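Local coordinates for hypothetical protein PSPTO_2114 (PDB 2ODA) that is a haloacid dehalogenase (HAD) superfamily protein, probably a phosphatase-like hydrolase, whose biochemical function seems to differ from that of known relatives, at residues A187-S191 / K192-P196; L117-S120 / G121-G125; Q146-N150 / A151-Q155. One frame throughout, in Å; residues are numbered along the deposited sequence.

Interaction 1: A187-S191 / K192-P196; sequences ALRRS and KGEKP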
loop_
_atom_site.group_PDB
_atom_site.type_symbol
_atom_site.label_atom_id
_atom_site.label_comp_id
_atom_site.label_asym_id
_atom_site.label_seq_id
_atom_site.Cartn_x
_atom_site.Cartn_y
_atom_site.Cartn_z
ATOM N N ALA B 187 -7.344 -17.846 -0.469
ATOM C CA ALA B 187 -6.512 -18.252 0.679
ATOM C C ALA B 187 -5.637 -19.454 0.307
ATOM O O ALA B 187 -4.459 -19.493 0.666
ATOM C CB ALA B 187 -7.385 -18.562 1.894
ATOM N N LEU B 188 -6.219 -20.416 -0.424
ATOM C CA LEU B 188 -5.508 -21.586 -0.952
ATOM C C LEU B 188 -4.401 -21.177 -1.908
ATOM O O LEU B 188 -3.260 -21.628 -1.765
ATOM C CB LEU B 188 -6.478 -22.564 -1.638
ATOM C CG LEU B 188 -5.992 -23.946 -2.145
ATOM C CD1 LEU B 188 -5.296 -24.807 -1.045
ATOM C CD2 LEU B 188 -7.181 -24.743 -2.776
ATOM N N ARG B 189 -4.717 -20.318 -2.874
ATOM C CA ARG B 189 -3.661 -19.724 -3.742
ATOM C C ARG B 189 -2.510 -19.077 -2.943
ATOM O O ARG B 189 -1.331 -19.338 -3.209
ATOM C CB ARG B 189 -4.257 -18.736 -4.767
ATOM C CG ARG B 189 -5.042 -19.443 -5.851
ATOM C CD ARG B 189 -6.100 -18.555 -6.510
ATOM N NE ARG B 189 -5.491 -17.414 -7.187
ATOM C CZ ARG B 189 -6.155 -16.536 -7.926
ATOM N NH1 ARG B 189 -7.458 -16.689 -8.115
ATOM N NH2 ARG B 189 -5.504 -15.522 -8.498
ATOM N N ARG B 190 -2.862 -18.305 -1.918
ATOM C CA ARG B 190 -1.872 -17.691 -1.019
ATOM C C ARG B 190 -1.011 -18.732 -0.313
ATOM O O ARG B 190 0.202 -18.534 -0.152
ATOM C CB ARG B 190 -2.559 -16.794 0.015
ATOM C CG ARG B 190 -3.100 -15.485 -0.590
ATOM C CD ARG B 190 -3.793 -14.625 0.446
ATOM N NE ARG B 190 -2.891 -14.238 1.534
ATOM C CZ ARG B 190 -3.301 -13.922 2.759
ATOM N NH1 ARG B 190 -4.587 -13.912 3.044
ATOM N NH2 ARG B 190 -2.425 -13.598 3.698
ATOM N N SER B 191 -1.642 -19.839 0.086
ATOM C CA SER B 191 -0.953 -20.926 0.776
ATOM C C SER B 191 0.100 -21.552 -0.141
ATOM O O SER B 191 1.097 -22.092 0.334
ATOM C CB SER B 191 -1.964 -21.975 1.290
ATOM O OG SER B 191 -2.343 -22.900 0.270
ATOM N N LYS B 192 -0.121 -21.448 -1.453
ATOM C CA LYS B 192 0.788 -21.968 -2.482
ATOM C C LYS B 192 1.811 -20.927 -2.946
ATOM O O LYS B 192 2.495 -21.115 -3.960
ATOM C CB LYS B 192 -0.005 -22.505 -3.687
ATOM C CG LYS B 192 -0.939 -23.648 -3.335
ATOM C CD LYS B 192 -1.926 -23.959 -4.467
ATOM C CE LYS B 192 -2.827 -25.124 -4.043
ATOM N NZ LYS B 192 -3.557 -25.739 -5.185
ATOM N N GLY B 193 1.892 -19.818 -2.216
ATOM C CA GLY B 193 2.903 -18.799 -2.483
ATOM C C GLY B 193 2.482 -17.675 -3.417
ATOM O O GLY B 193 3.288 -16.774 -3.684
ATOM N N GLU B 194 1.238 -17.695 -3.902
ATOM C CA GLU B 194 0.767 -16.625 -4.812
ATOM C C GLU B 194 0.587 -15.292 -4.087
ATOM O O GLU B 194 0.031 -15.239 -2.976
ATOM C CB GLU B 194 -0.547 -17.006 -5.525
ATOM C CG GLU B 194 -0.795 -16.163 -6.807
ATOM C CD GLU B 194 -2.132 -16.413 -7.453
ATOM O OE1 GLU B 194 -2.679 -17.522 -7.320
ATOM O OE2 GLU B 194 -2.637 -15.494 -8.130
ATOM N N LYS B 195 1.075 -14.220 -4.714
ATOM C CA LYS B 195 0.902 -12.869 -4.206
ATOM C C LYS B 195 0.144 -12.055 -5.239
ATOM O O LYS B 195 0.115 -12.440 -6.423
ATOM C CB LYS B 195 2.259 -12.212 -3.939
ATOM C CG LYS B 195 3.136 -12.931 -2.905
ATOM C CD LYS B 195 4.569 -12.364 -2.951
ATOM C CE LYS B 195 5.454 -12.874 -1.813
ATOM N NZ LYS B 195 6.866 -12.394 -2.006
ATOM N N PRO B 196 -0.469 -10.924 -4.814
ATOM C CA PRO B 196 -1.213 -10.090 -5.755
ATOM C C PRO B 196 -0.386 -9.664 -6.956
ATOM O O PRO B 196 0.817 -9.429 -6.852
ATOM C CB PRO B 196 -1.589 -8.867 -4.915
ATOM C CG PRO B 196 -1.663 -9.371 -3.553
ATOM C CD PRO B 196 -0.563 -10.386 -3.437
ATOM O OXT PRO B 196 -0.938 -9.544 -8.062
HETATM O O HOH W 1 1.246 -15.897 -0.616
#
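Arg189, in the last full turn of helix 179-191, reaches past the helix end to hold Glu194 side-on, using NE and one terminal nitrogen for one carboxylate oxygen each. Arg189 NE meets Glu194 OE1 at 2.8 Å, and NH2 of Arg189 meets Glu194 OE2 at 2.9 Å with a nearly straight N-H (172°). Both oxygens of this salt bridge are approached on their syn sides, and the carboxylate sits at the guanidinium edge, the two planes 21° apart. The bend of Arg189 at chi3 (63°) turns NE toward the acid, whose own chain runs extended beside it. NH1 of Arg189 bonds to His170 O, and Trp127 of strand 127-131 touches both partners.

Arg189 O accepts from Lys192 N and from Glu194 N (3.1 Å) on opposite faces of its carbonyl plane, while Gly193 N turns back to Arg190 O at 3.0 Å. A water bridges Arg190 O and Glu194 O, donating to both. Ser191 OG folds back onto Leu188 O (2.6 Å) within the helix, on a lone pair of that carbonyl, and Lys192 CE touches CG and CD1 of Leu188. With Gly193 at positive phi as the C-prime residue, the whole is a Schellman motif closing the C-terminal helix.

Interaction 2: L117-S120 / G121-G125; sequences LLQS and GLNAG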
loop_
_atom_site.group_PDB
_atom_site.type_symbol
_atom_site.label_atom_id
_atom_site.label_comp_id
_atom_site.label_asym_id
_atom_site.label_seq_id
_atom_site.Cartn_x
_atom_site.Cartn_y
_atom_site.Cartn_z
ATOM N N LEU B 117 -12.215 1.530 -9.931
ATOM C CA LEU B 117 -11.910 1.190 -8.554
ATOM C C LEU B 117 -11.066 -0.078 -8.449
ATOM O O LEU B 117 -10.120 -0.127 -7.655
ATOM C CB LEU B 117 -13.194 1.118 -7.723
ATOM C CG LEU B 117 -13.040 0.588 -6.287
ATOM C CD1 LEU B 117 -12.071 1.454 -5.423
ATOM C CD2 LEU B 117 -14.434 0.496 -5.641
ATOM N N LEU B 118 -11.397 -1.114 -9.220
ATOM C CA LEU B 118 -10.533 -2.292 -9.290
ATOM C C LEU B 118 -9.101 -1.944 -9.668
ATOM O O LEU B 118 -8.152 -2.483 -9.091
ATOM C CB LEU B 118 -11.100 -3.346 -10.249
ATOM C CG LEU B 118 -12.402 -3.959 -9.710
ATOM C CD1 LEU B 118 -13.159 -4.623 -10.856
ATOM C CD2 LEU B 118 -12.089 -4.940 -8.560
ATOM N N GLN B 119 -8.935 -1.063 -10.644
ATOM C CA GLN B 119 -7.602 -0.567 -11.012
ATOM C C GLN B 119 -6.889 0.118 -9.836
ATOM O O GLN B 119 -5.678 -0.053 -9.650
ATOM C CB GLN B 119 -7.693 0.377 -12.217
ATOM C CG GLN B 119 -6.297 0.740 -12.826
ATOM C CD GLN B 119 -5.584 -0.475 -13.396
ATOM O OE1 GLN B 119 -6.026 -1.053 -14.377
ATOM N NE2 GLN B 119 -4.491 -0.877 -12.774
ATOM N N SER B 120 -7.630 0.913 -9.064
ATOM C CA SER B 120 -7.068 1.507 -7.838
ATOM C C SER B 120 -6.552 0.390 -6.908
ATOM O O SER B 120 -5.460 0.492 -6.363
ATOM C CB SER B 120 -8.119 2.388 -7.133
ATOM O OG SER B 120 -7.674 2.793 -5.843
ATOM N N GLY B 121 -7.343 -0.670 -6.729
ATOM C CA GLY B 121 -6.954 -1.760 -5.833
ATOM C C GLY B 121 -5.716 -2.487 -6.332
ATOM O O GLY B 121 -4.825 -2.823 -5.538
ATOM N N LEU B 122 -5.656 -2.749 -7.642
ATOM C CA LEU B 122 -4.475 -3.381 -8.239
ATOM C C LEU B 122 -3.263 -2.472 -8.054
ATOM O O LEU B 122 -2.189 -2.919 -7.674
ATOM C CB LEU B 122 -4.699 -3.662 -9.751
ATOM C CG LEU B 122 -5.757 -4.730 -10.082
ATOM C CD1 LEU B 122 -6.019 -4.817 -11.604
ATOM C CD2 LEU B 122 -5.321 -6.107 -9.544
ATOM N N ASN B 123 -3.437 -1.190 -8.336
ATOM C CA ASN B 123 -2.347 -0.207 -8.145
ATOM C C ASN B 123 -1.883 -0.111 -6.698
ATOM O O ASN B 123 -0.680 0.117 -6.417
ATOM C CB ASN B 123 -2.784 1.171 -8.645
ATOM C CG ASN B 123 -2.860 1.244 -10.183
ATOM O OD1 ASN B 123 -2.321 0.384 -10.865
ATOM N ND2 ASN B 123 -3.553 2.262 -10.719
ATOM N N ALA B 124 -2.819 -0.294 -5.772
ATOM C CA ALA B 124 -2.502 -0.199 -4.338
ATOM C C ALA B 124 -1.847 -1.490 -3.811
ATOM O O ALA B 124 -1.375 -1.539 -2.667
ATOM C CB ALA B 124 -3.782 0.136 -3.535
ATOM N N GLY B 125 -1.816 -2.523 -4.646
ATOM C CA GLY B 125 -1.127 -3.761 -4.284
ATOM C C GLY B 125 -2.027 -4.814 -3.664
ATOM O O GLY B 125 -1.527 -5.794 -3.107
#
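Residues 117-123 form successive turns of helix 115-123, the connecting helix of a beta-alpha-beta crossover between the parallel strands 109-112 and 127-131. Gly121 N, Leu122 N and Asn123 N bond to the carbonyls of Leu117, Leu118 and Gln119, and the bond from Asn123 N to Gln119 O measures 2.8 Å. Ala124 N still returns to Ser120 O at 2.8 Å, though less straight (138°). Gly125 N, bonded to Leu122 O at 3.1 Å, gives one of the two bonds back into the last turn that, with the positive phi of this glycine, make a Schellman motif; the chain then leads on to strand 127-131.

Leu117 packs on Leu110 and Ser112 of strand 109-112, and Leu118 reaches Leu164 and Leu167 of helix 150-167. One turn on from Leu118, Leu122 stays close to the helix, its CG 3.4 Å from Leu118 O. Ser120 is buried, and its OG is satisfied by Gln89 O. Ala124 CB lies 3.3 Å from the backbone oxygen Ser120 O, the same atom that accepts from Ala124 N.

Gln119 and Asn123 provide the polar side-chain link. The glutamine chain turns about CB-CG (chi2 64°) and brings its amide over the next turn, with the two amide planes 37° apart. Its CG also comes within 3.8 Å of Asn123 ND2, so the two chains touch along more than the bond itself. Asn123 ND2 is held by Pro88 O, which helps fix the rotation of this amide, and Asn123 also packs on Ser103 of the second subunit. Asn123 OD1 lies close to the amide plane of Gln119, yet Gln119 NE2 reaches Asn123 OD1 at 3.2 Å from above the plane of that carbonyl group.

Interaction 3: Q146-N150 / A151-Q155; sequences QALNN and AEREQ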
loop_
_atom_site.group_PDB
_atom_site.type_symbol
_atom_site.label_atom_id
_atom_site.label_comp_id
_atom_site.label_asym_id
_atom_site.label_seq_id
_atom_site.Cartn_x
_atom_site.Cartn_y
_atom_site.Cartn_z
ATOM N N GLN B 146 -33.586 -8.309 -14.823
ATOM C CA GLN B 146 -34.581 -9.375 -14.744
ATOM C C GLN B 146 -35.422 -9.516 -16.012
ATOM O O GLN B 146 -35.919 -10.600 -16.284
ATOM C CB GLN B 146 -35.471 -9.180 -13.510
ATOM C CG GLN B 146 -34.773 -9.671 -12.203
ATOM C CD GLN B 146 -35.184 -8.898 -10.949
ATOM O OE1 GLN B 146 -36.321 -8.437 -10.830
ATOM N NE2 GLN B 146 -34.253 -8.761 -10.002
ATOM N N ALA B 147 -35.573 -8.437 -16.783
ATOM C CA ALA B 147 -36.325 -8.462 -18.061
ATOM C C ALA B 147 -35.578 -9.143 -19.205
ATOM O O ALA B 147 -36.174 -9.521 -20.226
ATOM C CB ALA B 147 -36.735 -7.045 -18.471
ATOM N N LEU B 148 -34.267 -9.321 -19.047
ATOM C CA LEU B 148 -33.474 -10.055 -20.054
ATOM C C LEU B 148 -33.888 -11.510 -19.996
ATOM O O LEU B 148 -34.572 -11.907 -19.060
ATOM C CB LEU B 148 -31.986 -9.980 -19.725
ATOM C CG LEU B 148 -31.332 -8.603 -19.639
ATOM C CD1 LEU B 148 -29.911 -8.765 -19.146
ATOM C CD2 LEU B 148 -31.345 -7.858 -20.984
ATOM N N ASN B 149 -33.451 -12.305 -20.969
ATOM C CA ASN B 149 -33.584 -13.753 -20.843
ATOM C C ASN B 149 -32.284 -14.340 -20.262
ATOM O O ASN B 149 -31.317 -13.610 -20.053
ATOM C CB ASN B 149 -34.007 -14.394 -22.186
ATOM C CG ASN B 149 -33.015 -14.158 -23.313
ATOM O OD1 ASN B 149 -31.804 -14.390 -23.176
ATOM N ND2 ASN B 149 -33.536 -13.699 -24.467
ATOM N N ASN B 150 -32.291 -15.625 -19.932
ATOM C CA ASN B 150 -31.121 -16.267 -19.329
ATOM C C ASN B 150 -29.892 -16.085 -20.198
ATOM O O ASN B 150 -28.816 -15.697 -19.708
ATOM C CB ASN B 150 -31.351 -17.776 -19.093
ATOM C CG ASN B 150 -32.458 -18.072 -18.110
ATOM O OD1 ASN B 150 -33.189 -17.177 -17.662
ATOM N ND2 ASN B 150 -32.619 -19.361 -17.790
ATOM N N ALA B 151 -30.046 -16.363 -21.494
ATOM C CA ALA B 151 -28.941 -16.238 -22.434
ATOM C C ALA B 151 -28.289 -14.852 -22.435
ATOM O O ALA B 151 -27.069 -14.738 -22.576
ATOM C CB ALA B 151 -29.403 -16.621 -23.850
ATOM N N GLU B 152 -29.116 -13.810 -22.335
ATOM C CA GLU B 152 -28.648 -12.429 -22.346
ATOM C C GLU B 152 -27.931 -12.101 -21.048
ATOM O O GLU B 152 -26.957 -11.351 -21.057
ATOM C CB GLU B 152 -29.837 -11.471 -22.500
ATOM C CG GLU B 152 -30.348 -11.396 -23.924
ATOM C CD GLU B 152 -31.609 -10.595 -24.033
ATOM O OE1 GLU B 152 -32.513 -10.719 -23.165
ATOM O OE2 GLU B 152 -31.709 -9.847 -25.014
ATOM N N ARG B 153 -28.448 -12.608 -19.929
ATOM C CA ARG B 153 -27.727 -12.457 -18.641
ATOM C C ARG B 153 -26.376 -13.187 -18.681
ATOM O O ARG B 153 -25.380 -12.643 -18.249
ATOM C CB ARG B 153 -28.570 -12.929 -17.445
ATOM C CG ARG B 153 -29.596 -11.892 -16.940
ATOM C CD ARG B 153 -30.363 -12.460 -15.738
ATOM N NE ARG B 153 -31.234 -13.555 -16.158
ATOM C CZ ARG B 153 -32.483 -13.394 -16.581
ATOM N NH1 ARG B 153 -33.029 -12.176 -16.610
ATOM N NH2 ARG B 153 -33.198 -14.446 -16.966
ATOM N N GLU B 154 -26.355 -14.411 -19.199
ATOM C CA GLU B 154 -25.096 -15.151 -19.352
ATOM C C GLU B 154 -24.105 -14.384 -20.228
ATOM O O GLU B 154 -22.931 -14.250 -19.877
ATOM C CB GLU B 154 -25.353 -16.546 -19.920
ATOM C CG GLU B 154 -24.090 -17.377 -20.143
ATOM C CD GLU B 154 -23.291 -17.532 -18.860
ATOM O OE1 GLU B 154 -22.104 -17.128 -18.837
ATOM O OE2 GLU B 154 -23.862 -18.036 -17.869
ATOM N N GLN B 155 -24.575 -13.887 -21.373
ATOM C CA GLN B 155 -23.702 -13.140 -22.282
ATOM C C GLN B 155 -23.072 -11.924 -21.573
ATOM O O GLN B 155 -21.879 -11.702 -21.687
ATOM C CB GLN B 155 -24.441 -12.731 -23.575
ATOM C CG GLN B 155 -23.510 -12.228 -24.666
ATOM C CD GLN B 155 -24.164 -12.165 -26.060
ATOM O OE1 GLN B 155 -25.377 -12.291 -26.199
ATOM N NE2 GLN B 155 -23.354 -11.954 -27.087
#
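Asn149 O receives Arg153 N at 3.0 Å in the first turn of helix 150-167, and Glu152 N also approaches it in a weak bond. This oxygen lies 3.6 Å above the centre of the Arg153 guanidinium as well, because the arginine chain doubles back over the start of its own helix, bent at chi3 (-69°). At the edge of that group Arg153 NH2 gives a bond to Asn150 OD1 at 2.8 Å, close to the guanidinium plane. NH1 points to the end of the preceding helix, where it bonds to Trp145 O and makes weak bonds to Gln146 O and Leu148 O. One positive group thus gathers several carbonyl oxygens across the turn.

Asn149 and Glu152 form a capping box. Asn149 OD1 accepts from Glu152 N at 2.9 Å, and Asn149 N in turn donates to Glu152 OE1 at 2.9 Å, at its anti lone pair. A chi1 of 60° sets the asparagine amide between its own N and carbonyl carbon, where OD1 reaches Glu152 N. Leu148 adds an apolar touch, its CD1 3.8 Å from Arg153 CG. The arrangement sits at the protein surface, joining the C-terminal end of helix 142-147 to the start of helix 150-167, which leads the chain on toward strand 171-173.

The three contacts follow one another along the chain in the order interaction 2, interaction 3, interaction 1. Interactions 1 and 2 both finish helices with a Schellman glycine, and they meet directly: Pro196 CB packs on Gly125 O at 3.6 Å, although their centres are 18 Å apart. Both also touch the second subunit, through Lys195 and Pro196 in one and Asn123 in the other. Interaction 3 instead begins a helix and stands apart, its nearest atoms about 16 Å from interaction 2 and about 18 Å from interaction 1. Helix 150-167, which starts in interaction 3, nevertheless connects back to interaction 2, since Leu164 and Leu167 pack against Leu118.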